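Local atomic coordinates of methylated RNA-binding protein 1 (PDB entry 4RCM), a protein that reads N6-methyladenosine marks in RNA through its YTH domain and, by binding the 3'-UTR of PHO4 mRNA, lowers that transcript's stability to regulate phosphate metabolism. Residues L10-N15 against S146-F151; F120-N125 against Y141-S146; S24-V29 against S70-G75. All blocks are in the same frame, centred on the assembly; numbering follows the deposited sequence. Where two conformers were deposited one is given.

Contact 1 (L10-N15 against S146-F151); sequences LNIPEN and SIINLF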
loop_
_atom_site.group_PDB
_atom_site.type_symbol
_atom_site.label_atom_id
_atom_site.label_comp_id
_atom_site.label_asym_id
_atom_site.label_seq_id
_atom_site.Cartn_x
_atom_site.Cartn_y
_atom_site.Cartn_z
ATOM N N LEU A 10 1.976 -9.116 13.274
ATOM C CA LEU A 10 1.629 -9.133 11.859
ATOM C C LEU A 10 2.460 -10.225 11.211
ATOM O O LEU A 10 3.668 -10.185 11.268
ATOM C CB LEU A 10 1.886 -7.751 11.211
ATOM C CG LEU A 10 1.725 -7.656 9.696
ATOM C CD1 LEU A 10 0.313 -8.035 9.293
ATOM C CD2 LEU A 10 2.041 -6.248 9.274
ATOM N N ASN A 11 1.798 -11.237 10.648
ATOM C CA ASN A 11 2.459 -12.347 10.015
ATOM C C ASN A 11 2.080 -12.385 8.580
ATOM O O ASN A 11 0.900 -12.331 8.282
ATOM C CB ASN A 11 2.040 -13.694 10.645
ATOM C CG ASN A 11 2.757 -14.863 10.014
ATOM O OD1 ASN A 11 2.229 -15.533 9.142
ATOM N ND2 ASN A 11 4.019 -15.015 10.342
ATOM N N ILE A 12 3.081 -12.488 7.696
ATOM C CA ILE A 12 2.867 -12.518 6.273
ATOM C C ILE A 12 3.533 -13.774 5.701
ATOM O O ILE A 12 4.778 -13.824 5.549
ATOM C CB ILE A 12 3.417 -11.227 5.590
ATOM C CG1 ILE A 12 2.805 -9.985 6.226
ATOM C CG2 ILE A 12 3.194 -11.272 4.079
ATOM C CD1 ILE A 12 3.281 -8.724 5.601
ATOM N N PRO A 13 2.701 -14.791 5.362
ATOM C CA PRO A 13 3.149 -16.086 4.891
ATOM C C PRO A 13 3.590 -16.183 3.444
ATOM O O PRO A 13 3.373 -15.260 2.599
ATOM C CB PRO A 13 1.948 -16.993 5.098
ATOM C CG PRO A 13 0.785 -16.142 5.308
ATOM C CD PRO A 13 1.269 -14.779 5.716
ATOM N N GLU A 14 4.231 -17.318 3.199
ATOM C CA GLU A 14 4.863 -17.638 1.958
ATOM C C GLU A 14 3.786 -17.478 0.915
ATOM O O GLU A 14 2.606 -17.708 1.203
ATOM C CB GLU A 14 5.391 -19.105 1.987
ATOM C CG GLU A 14 6.236 -19.517 0.776
ATOM C CD GLU A 14 6.272 -21.066 0.561
ATOM O OE1 GLU A 14 6.071 -21.802 1.559
ATOM O OE2 GLU A 14 6.504 -21.529 -0.599
ATOM N N ASN A 15 4.203 -16.994 -0.243
ATOM C CA ASN A 15 3.352 -16.790 -1.407
ATOM C C ASN A 15 2.489 -15.532 -1.326
ATOM O O ASN A 15 1.727 -15.262 -2.234
ATOM C CB ASN A 15 2.497 -18.022 -1.669
ATOM C CG ASN A 15 3.314 -19.260 -1.999
ATOM O OD1 ASN A 15 4.305 -19.186 -2.678
ATOM N ND2 ASN A 15 2.842 -20.419 -1.567
ATOM N N SER A 146 11.265 -7.248 4.251
ATOM C CA SER A 146 12.266 -6.366 4.906
ATOM C C SER A 146 11.711 -4.934 5.049
ATOM O O SER A 146 11.966 -4.271 6.051
ATOM C CB SER A 146 13.596 -6.381 4.148
ATOM O OG SER A 146 13.461 -5.737 2.901
ATOM N N ILE A 147 10.932 -4.449 4.075
ATOM C CA ILE A 147 10.315 -3.130 4.215
ATOM C C ILE A 147 9.230 -3.118 5.333
ATOM O O ILE A 147 9.162 -2.180 6.122
ATOM C CB ILE A 147 9.823 -2.541 2.879
ATOM C CG1 ILE A 147 10.994 -2.373 1.899
ATOM C CG2 ILE A 147 9.272 -1.128 3.099
ATOM C CD1 ILE A 147 10.584 -2.358 0.441
ATOM N N ILE A 148 8.404 -4.162 5.422
ATOM C CA ILE A 148 7.444 -4.251 6.543
ATOM C C ILE A 148 8.184 -4.117 7.860
ATOM O O ILE A 148 7.713 -3.408 8.745
ATOM C CB ILE A 148 6.634 -5.565 6.543
ATOM C CG1 ILE A 148 5.719 -5.598 5.334
ATOM C CG2 ILE A 148 5.800 -5.698 7.797
ATOM C CD1 ILE A 148 4.582 -4.561 5.389
ATOM N N ASN A 149 9.362 -4.755 7.971
ATOM C CA ASN A 149 10.089 -4.768 9.244
ATOM C C ASN A 149 10.613 -3.403 9.630
ATOM O O ASN A 149 10.679 -3.054 10.839
ATOM C CB ASN A 149 11.228 -5.801 9.247
ATOM C CG ASN A 149 10.728 -7.235 9.374
ATOM O OD1 ASN A 149 9.680 -7.512 10.007
ATOM N ND2 ASN A 149 11.438 -8.153 8.741
ATOM N N LEU A 150 10.959 -2.605 8.621
ATOM C CA LEU A 150 11.327 -1.205 8.869
ATOM C C LEU A 150 10.087 -0.426 9.319
ATOM O O LEU A 150 10.147 0.371 10.248
ATOM C CB LEU A 150 11.985 -0.603 7.617
ATOM C CG LEU A 150 12.523 0.808 7.620
ATOM C CD1 LEU A 150 13.782 0.947 8.491
ATOM C CD2 LEU A 150 12.819 1.280 6.186
ATOM N N PHE A 151 8.947 -0.690 8.691
ATOM C CA PHE A 151 7.706 0.003 9.060
ATOM C C PHE A 151 7.286 -0.323 10.520
ATOM O O PHE A 151 6.676 0.532 11.187
ATOM C CB PHE A 151 6.545 -0.319 8.079
ATOM C CG PHE A 151 6.419 0.645 6.907
ATOM C CD1 PHE A 151 5.677 1.849 7.031
ATOM C CD2 PHE A 151 6.980 0.357 5.675
ATOM C CE1 PHE A 151 5.536 2.746 5.960
ATOM C CE2 PHE A 151 6.867 1.254 4.597
ATOM C CZ PHE A 151 6.125 2.447 4.736
#

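Contact 2 (F120-N125 against Y141-S146); sequences FLIPSN and YSIGIS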
loop_
_atom_site.group_PDB
_atom_site.type_symbol
_atom_site.label_atom_id
_atom_site.label_comp_id
_atom_site.label_asym_id
_atom_site.label_seq_id
_atom_site.Cartn_x
_atom_site.Cartn_y
_atom_site.Cartn_z
ATOM N N PHE A 120 16.452 -0.041 -1.237
ATOM C CA PHE A 120 15.735 -1.191 -1.829
ATOM C C PHE A 120 15.551 -1.125 -3.321
ATOM O O PHE A 120 14.779 -0.299 -3.825
ATOM C CB PHE A 120 14.381 -1.320 -1.183
ATOM C CG PHE A 120 14.465 -1.513 0.279
ATOM C CD1 PHE A 120 14.666 -2.780 0.806
ATOM C CD2 PHE A 120 14.413 -0.440 1.127
ATOM C CE1 PHE A 120 14.772 -2.961 2.165
ATOM C CE2 PHE A 120 14.521 -0.607 2.492
ATOM C CZ PHE A 120 14.690 -1.868 3.022
ATOM N N LEU A 121 16.236 -2.023 -4.040
ATOM C CA LEU A 121 16.311 -1.959 -5.471
ATOM C C LEU A 121 15.445 -3.069 -6.018
ATOM O O LEU A 121 15.429 -4.177 -5.454
ATOM C CB LEU A 121 17.784 -2.093 -5.923
ATOM C CG LEU A 121 18.697 -1.132 -5.158
ATOM C CD1 LEU A 121 20.160 -1.248 -5.592
ATOM C CD2 LEU A 121 18.207 0.308 -5.304
ATOM N N ILE A 122 14.706 -2.776 -7.078
ATOM C CA ILE A 122 13.659 -3.662 -7.532
ATOM C C ILE A 122 14.000 -4.313 -8.879
ATOM O O ILE A 122 13.885 -3.687 -9.925
ATOM C CB ILE A 122 12.300 -2.939 -7.642
ATOM C CG1 ILE A 122 11.975 -2.190 -6.339
ATOM C CG2 ILE A 122 11.194 -3.938 -8.006
ATOM C CD1 ILE A 122 11.943 -3.071 -5.093
ATOM N N PRO A 123 14.368 -5.605 -8.851
ATOM C CA PRO A 123 14.878 -6.233 -10.060
ATOM C C PRO A 123 14.032 -6.028 -11.330
ATOM O O PRO A 123 14.601 -5.942 -12.419
ATOM C CB PRO A 123 14.942 -7.721 -9.678
ATOM C CG PRO A 123 15.119 -7.736 -8.211
ATOM C CD PRO A 123 14.472 -6.494 -7.670
ATOM N N SER A 124 12.712 -5.913 -11.192
ATOM C CA SER A 124 11.805 -5.893 -12.341
ATOM C C SER A 124 11.369 -4.483 -12.730
ATOM O O SER A 124 10.498 -4.319 -13.595
ATOM C CB SER A 124 10.553 -6.717 -12.050
ATOM O OG SER A 124 9.708 -6.040 -11.134
ATOM N N ASN A 125 11.924 -3.481 -12.051
ATOM C CA ASN A 125 11.867 -2.103 -12.515
ATOM C C ASN A 125 13.317 -1.689 -12.726
ATOM O O ASN A 125 13.888 -0.884 -11.972
ATOM C CB ASN A 125 11.152 -1.176 -11.523
ATOM C CG ASN A 125 10.900 0.214 -12.105
ATOM O OD1 ASN A 125 10.661 0.361 -13.310
ATOM N ND2 ASN A 125 10.952 1.240 -11.253
ATOM N N TYR A 141 8.678 -10.853 -2.627
ATOM C CA TYR A 141 8.361 -11.170 -1.241
ATOM C C TYR A 141 9.438 -10.757 -0.242
ATOM O O TYR A 141 9.182 -9.980 0.713
ATOM C CB TYR A 141 8.098 -12.674 -1.156
ATOM C CG TYR A 141 7.725 -13.157 0.193
ATOM C CD1 TYR A 141 6.426 -13.012 0.697
ATOM C CD2 TYR A 141 8.673 -13.783 0.986
ATOM C CE1 TYR A 141 6.098 -13.490 1.977
ATOM C CE2 TYR A 141 8.359 -14.271 2.243
ATOM C CZ TYR A 141 7.087 -14.130 2.746
ATOM O OH TYR A 141 6.886 -14.590 4.018
ATOM N N SER A 142 10.658 -11.233 -0.481
ATOM C CA SER A 142 11.740 -10.965 0.483
ATOM C C SER A 142 12.021 -9.474 0.725
ATOM O O SER A 142 12.252 -9.085 1.892
ATOM C CB SER A 142 13.024 -11.742 0.143
ATOM O OG SER A 142 13.516 -11.423 -1.134
ATOM N N ILE A 143 12.009 -8.650 -0.322
ATOM C CA ILE A 143 12.192 -7.202 -0.185
ATOM C C ILE A 143 10.980 -6.639 0.574
ATOM O O ILE A 143 11.120 -5.817 1.501
ATOM C CB ILE A 143 12.249 -6.456 -1.560
ATOM C CG1 ILE A 143 13.274 -7.065 -2.546
ATOM C CG2 ILE A 143 12.547 -4.976 -1.357
ATOM C CD1 ILE A 143 14.638 -7.151 -2.000
ATOM N N GLY A 144 9.771 -7.052 0.189
ATOM C CA GLY A 144 8.599 -6.570 0.897
ATOM C C GLY A 144 8.620 -6.822 2.385
ATOM O O GLY A 144 8.261 -5.940 3.197
ATOM N N ILE A 145 9.078 -8.017 2.762
ATOM C CA ILE A 145 9.139 -8.380 4.160
ATOM C C ILE A 145 10.123 -7.464 4.868
ATOM O O ILE A 145 9.881 -6.958 6.003
ATOM C CB ILE A 145 9.576 -9.871 4.353
ATOM C CG1 ILE A 145 8.448 -10.822 3.948
ATOM C CG2 ILE A 145 9.999 -10.122 5.776
ATOM C CD1 ILE A 145 7.221 -10.765 4.849
ATOM N N SER A 146 11.265 -7.248 4.251
ATOM C CA SER A 146 12.266 -6.366 4.906
ATOM C C SER A 146 11.711 -4.934 5.049
ATOM O O SER A 146 11.966 -4.271 6.051
ATOM C CB SER A 146 13.596 -6.381 4.148
ATOM O OG SER A 146 13.461 -5.737 2.901
#

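Contact 3 (S24-V29 against S70-G75); sequences SSLKHV and SGRFCG. With nucleotides of chain C.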
loop_
_atom_site.group_PDB
_atom_site.type_symbol
_atom_site.label_atom_id
_atom_site.label_comp_id
_atom_site.label_asym_id
_atom_site.label_seq_id
_atom_site.Cartn_x
_atom_site.Cartn_y
_atom_site.Cartn_z
ATOM N N SER A 24 -2.276 10.242 -6.092
ATOM C CA SER A 24 -2.183 11.674 -6.448
ATOM C C SER A 24 -2.317 12.675 -5.270
ATOM O O SER A 24 -1.906 13.834 -5.432
ATOM C CB SER A 24 -3.214 12.001 -7.553
ATOM O OG SER A 24 -2.814 11.399 -8.794
ATOM N N SER A 25 -2.837 12.236 -4.099
ATOM C CA SER A 25 -3.130 13.127 -2.993
ATOM C C SER A 25 -3.055 12.502 -1.587
ATOM O O SER A 25 -3.468 11.365 -1.354
ATOM C CB SER A 25 -4.517 13.751 -3.163
ATOM O OG SER A 25 -5.506 12.753 -3.333
ATOM N N LEU A 26 -2.568 13.290 -0.634
ATOM C CA LEU A 26 -2.743 12.961 0.760
ATOM C C LEU A 26 -4.251 12.779 1.105
ATOM O O LEU A 26 -4.614 11.792 1.789
ATOM C CB LEU A 26 -2.029 13.977 1.677
ATOM C CG LEU A 26 -2.222 13.642 3.152
ATOM C CD1 LEU A 26 -1.517 12.306 3.445
ATOM C CD2 LEU A 26 -1.740 14.755 4.091
ATOM N N LYS A 27 -5.123 13.668 0.577
ATOM C CA LYS A 27 -6.578 13.528 0.642
ATOM C C LYS A 27 -7.070 12.093 0.419
ATOM O O LYS A 27 -7.708 11.549 1.303
ATOM C CB LYS A 27 -7.289 14.457 -0.391
ATOM N N HIS A 28 -6.807 11.510 -0.762
ATOM C CA HIS A 28 -7.263 10.167 -1.077
ATOM C C HIS A 28 -6.705 9.085 -0.148
ATOM O O HIS A 28 -7.403 8.151 0.118
ATOM C CB HIS A 28 -6.970 9.761 -2.539
ATOM C CG HIS A 28 -7.918 10.353 -3.519
ATOM N ND1 HIS A 28 -8.100 9.838 -4.786
ATOM C CD2 HIS A 28 -8.790 11.379 -3.396
ATOM C CE1 HIS A 28 -9.016 10.546 -5.414
ATOM N NE2 HIS A 28 -9.446 11.491 -4.593
ATOM N N VAL A 29 -5.459 9.210 0.336
ATOM C CA VAL A 29 -4.963 8.251 1.319
ATOM C C VAL A 29 -5.819 8.269 2.634
ATOM O O VAL A 29 -6.187 7.200 3.206
ATOM C CB VAL A 29 -3.497 8.556 1.714
ATOM C CG1 VAL A 29 -3.074 7.652 2.851
ATOM C CG2 VAL A 29 -2.568 8.390 0.514
ATOM N N SER A 70 5.785 14.182 -3.660
ATOM C CA SER A 70 6.344 14.243 -2.298
ATOM C C SER A 70 7.225 13.002 -2.046
ATOM O O SER A 70 8.192 13.069 -1.348
ATOM C CB SER A 70 5.247 14.285 -1.219
ATOM O OG SER A 70 4.383 13.137 -1.340
ATOM N N GLY A 71 6.807 11.866 -2.598
ATOM C CA GLY A 71 7.437 10.584 -2.323
ATOM C C GLY A 71 7.244 10.169 -0.888
ATOM O O GLY A 71 8.069 9.444 -0.329
ATOM N N ARG A 72 6.163 10.632 -0.267
ATOM C CA ARG A 72 5.860 10.222 1.076
ATOM C C ARG A 72 5.399 8.765 1.072
ATOM O O ARG A 72 4.459 8.422 0.351
ATOM C CB ARG A 72 4.806 11.150 1.624
ATOM C CG ARG A 72 4.945 11.457 3.091
ATOM C CD ARG A 72 3.641 12.089 3.559
ATOM N NE ARG A 72 3.331 11.792 4.939
ATOM C CZ ARG A 72 2.563 12.571 5.677
ATOM N NH1 ARG A 72 2.324 12.275 6.936
ATOM N NH2 ARG A 72 2.023 13.659 5.136
ATOM N N PHE A 73 6.064 7.893 1.821
ATOM C CA PHE A 73 5.575 6.509 1.983
ATOM C C PHE A 73 4.871 6.566 3.297
ATOM O O PHE A 73 5.525 6.800 4.295
ATOM C CB PHE A 73 6.703 5.440 1.962
ATOM C CG PHE A 73 7.035 4.935 0.549
ATOM C CD1 PHE A 73 7.733 5.746 -0.351
ATOM C CD2 PHE A 73 6.624 3.657 0.119
ATOM C CE1 PHE A 73 8.007 5.287 -1.652
ATOM C CE2 PHE A 73 6.914 3.201 -1.168
ATOM C CZ PHE A 73 7.595 4.019 -2.055
ATOM N N CYS A 74 3.539 6.424 3.302
ATOM C CA CYS A 74 2.790 6.720 4.531
ATOM C C CYS A 74 2.011 5.564 5.279
ATOM O O CYS A 74 1.377 5.805 6.305
ATOM C CB CYS A 74 1.921 7.934 4.330
ATOM S SG CYS A 74 0.980 7.971 2.839
ATOM N N GLY A 75 2.105 4.337 4.788
ATOM C CA GLY A 75 1.673 3.195 5.583
ATOM C C GLY A 75 1.383 2.000 4.699
ATOM O O GLY A 75 1.701 2.008 3.528
ATOM C C2 6MZ C 3 -5.357 9.123 -6.659
ATOM C C4 6MZ C 3 -4.327 7.509 -8.043
ATOM C C5 6MZ C 3 -5.351 6.521 -7.673
ATOM N N9 6MZ C 3 -3.488 6.871 -8.882
ATOM N N3 6MZ C 3 -4.382 8.783 -7.507
ATOM N N1 6MZ C 3 -6.336 8.270 -6.283
ATOM C C6 6MZ C 3 -6.407 6.995 -6.727
ATOM N N6 6MZ C 3 -7.409 6.158 -6.376
ATOM C C9 6MZ C 3 -8.573 6.598 -5.638
ATOM N N7 6MZ C 3 -5.073 5.365 -8.340
ATOM C C8 6MZ C 3 -3.940 5.607 -9.074
ATOM O "O5'" 6MZ C 3 -1.941 6.771 -14.226
ATOM C "C5'" 6MZ C 3 -2.762 6.989 -13.053
ATOM C "C4'" 6MZ C 3 -1.938 7.593 -11.907
ATOM O "O4'" 6MZ C 3 -2.805 8.021 -10.835
ATOM C "C1'" 6MZ C 3 -2.314 7.580 -9.542
ATOM C "C2'" 6MZ C 3 -0.998 6.847 -9.859
ATOM O "O2'" 6MZ C 3 0.161 7.706 -9.686
ATOM C "C3'" 6MZ C 3 -0.899 6.619 -11.326
ATOM O "O3'" 6MZ C 3 0.487 6.913 -11.650
#

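Contact 1 (L10-N15 against S146-F151)
Ile148 meets Leu10 and Ile12 with its two branches, and each branch takes a different neighbour. Its CG2 methyl touches CD2 of Leu10 at 4.1 Å, and here the two side chains cross at about a right angle. The other branch faces Ile12 tip to tip, with CD1 of Ile12 4.0 Å from CG1 of Ile148. The division follows from the torsion of Ile148: CG1 lies anti to the carbonyl carbon and beside the backbone N (chi1 -67°), which puts CG2 anti to the backbone N, facing the leucine. On the loop side, Leu10 and Ile12 are two residues apart and both aim at the helix. Ile12 runs its longer branch out straight (chi2 -179°), which makes CD1 the atom that meets the helix.

The YTH domain, which belongs to the PUA clan, has a mixed beta-sheet at its heart, and helix 141-151 lies against it. The segment 10-15, an irregular run leading into strand 17-23, comes up beside that helix and leaves Ile148 between the loop and the sheet. Leu10 and Ile12 both rest on Phe62, and Ile148 packs on Phe64, all on strand 61-67.

No hydrogen bond joins the two segments, and the backbones stay well apart: Leu10 CA and Ile148 CA, the nearest such pair, are 9.3 Å from each other. The polar ties of the loop run elsewhere, with Leu10 O accepting from Lys152 NZ and Asn11 O from Lys60 NZ. Further along the helix, Ile147 brings CG2 up to the edge of the Phe151 ring, in its plane. That ring is buried among Phe73 and Val76 of strand 72-79 and Ile108 and Ile112 of strand 102-112.

Contact 2 (F120-N125 against Y141-S146)
The Phe120 ring meets helix 141-151 obliquely through its CD1 and CE1 atoms: CD1 lies 3.7 Å from CG2 of Ile143, and CE1 comes up to the hydroxyl of Ser146 in one of the serine's two conformations. Phe120 and Ile143 run past each other in opposite directions, and the CG2 methyl also reaches back toward CB of the phenylalanine. The other flat group, the Tyr141 ring, carries Ile145 of its own helix on one face, with CG1 of Ile145 3.7 Å above the plane and displaced toward the rim.

Ile122 reaches the same methyl from farther along, its CD1 4.2 Å from Ile143 CG2; CG1 lies beside the backbone N (chi1 -51°), and a turn at chi2 (-58°) brings CD1 toward the helix. Segment 120-125 forms one side of a small, weakly bonded antiparallel pair, strand 121-122 with 128-129, in which Ile122 bonds to Lys128 through the backbone, and a type I turn from Ile122 to Asn125 follows. An alanine in place of Phe120 removes the ring, which would probably leave Ile143 CG2 without its aromatic neighbour and open a gap between this little hairpin and the helix.

In that same conformation Ser146 OG donates to Ile143 O at 2.7 Å, tilted 22° from the carbonyl plane, turning the hydroxyl back on its own helix while it borders the phenyl ring.

Contact 3 (S24-V29 against S70-G75)
Leu26 sets both of its methyls against a charged group: CD1 and CD2 each lie 4.1 Å from NH2 of Arg72, the two side chains crossing obliquely. The guanidinium finds its salt bridge elsewhere, NE pairing with Asp111, so the leucine borders a group already anchored. Deeper in, CG1 of Val29 packs on SG of Cys74 at 4.1 Å; chi1 of 173° turns this methyl away from the valine's backbone N and onto the sulfur, and Ile67 and Phe161 adjoin both side chains.

This joins the start of helix 26-35 to strand 72-79 of the YTH domain, beside the pocket for the modified base. Ser25 is the N-cap: its OG accepts from His28 N, nearly straight at 163°, and ties down the first turn. From that turn His28 ND1 donates to N1 of 6MZ3 of chain C, the methylated adenosine, at 2.8 Å, the base lying at the edge of the imidazole. Ser24, a residue known to bind this nucleotide, brings its backbone N to 2.9 Å from N3 of 6MZ3. The N6-methyl carbon C9 of 6MZ3 lies 3.4 Å from His28 ND1, and the imidazole also meets the ring of Trp92, which probably also binds the nucleotide, as in related proteins.

How the contacts relate
Contacts 1 and 2 sit on successive turns of helix 141-151, share Ser146 and have centres about 12 Å apart; Tyr141 OH, probably hydrogen-bonded to Ile12 O, links them directly. The centre of contact 3 is about 21 Å from that of contact 1 and about 20 Å from that of contact 2. It lies across the chain's centre from contact 1, though the two touch where the Phe151 ring reaches Gly75 of strand 72-79. Along the chain, contact 1 closes a loop that encloses contact 3 and then contact 2. The helix at the chain's later end thus gathers the N-terminal loop and a hairpin, while contact 3 borders the methyladenosine site.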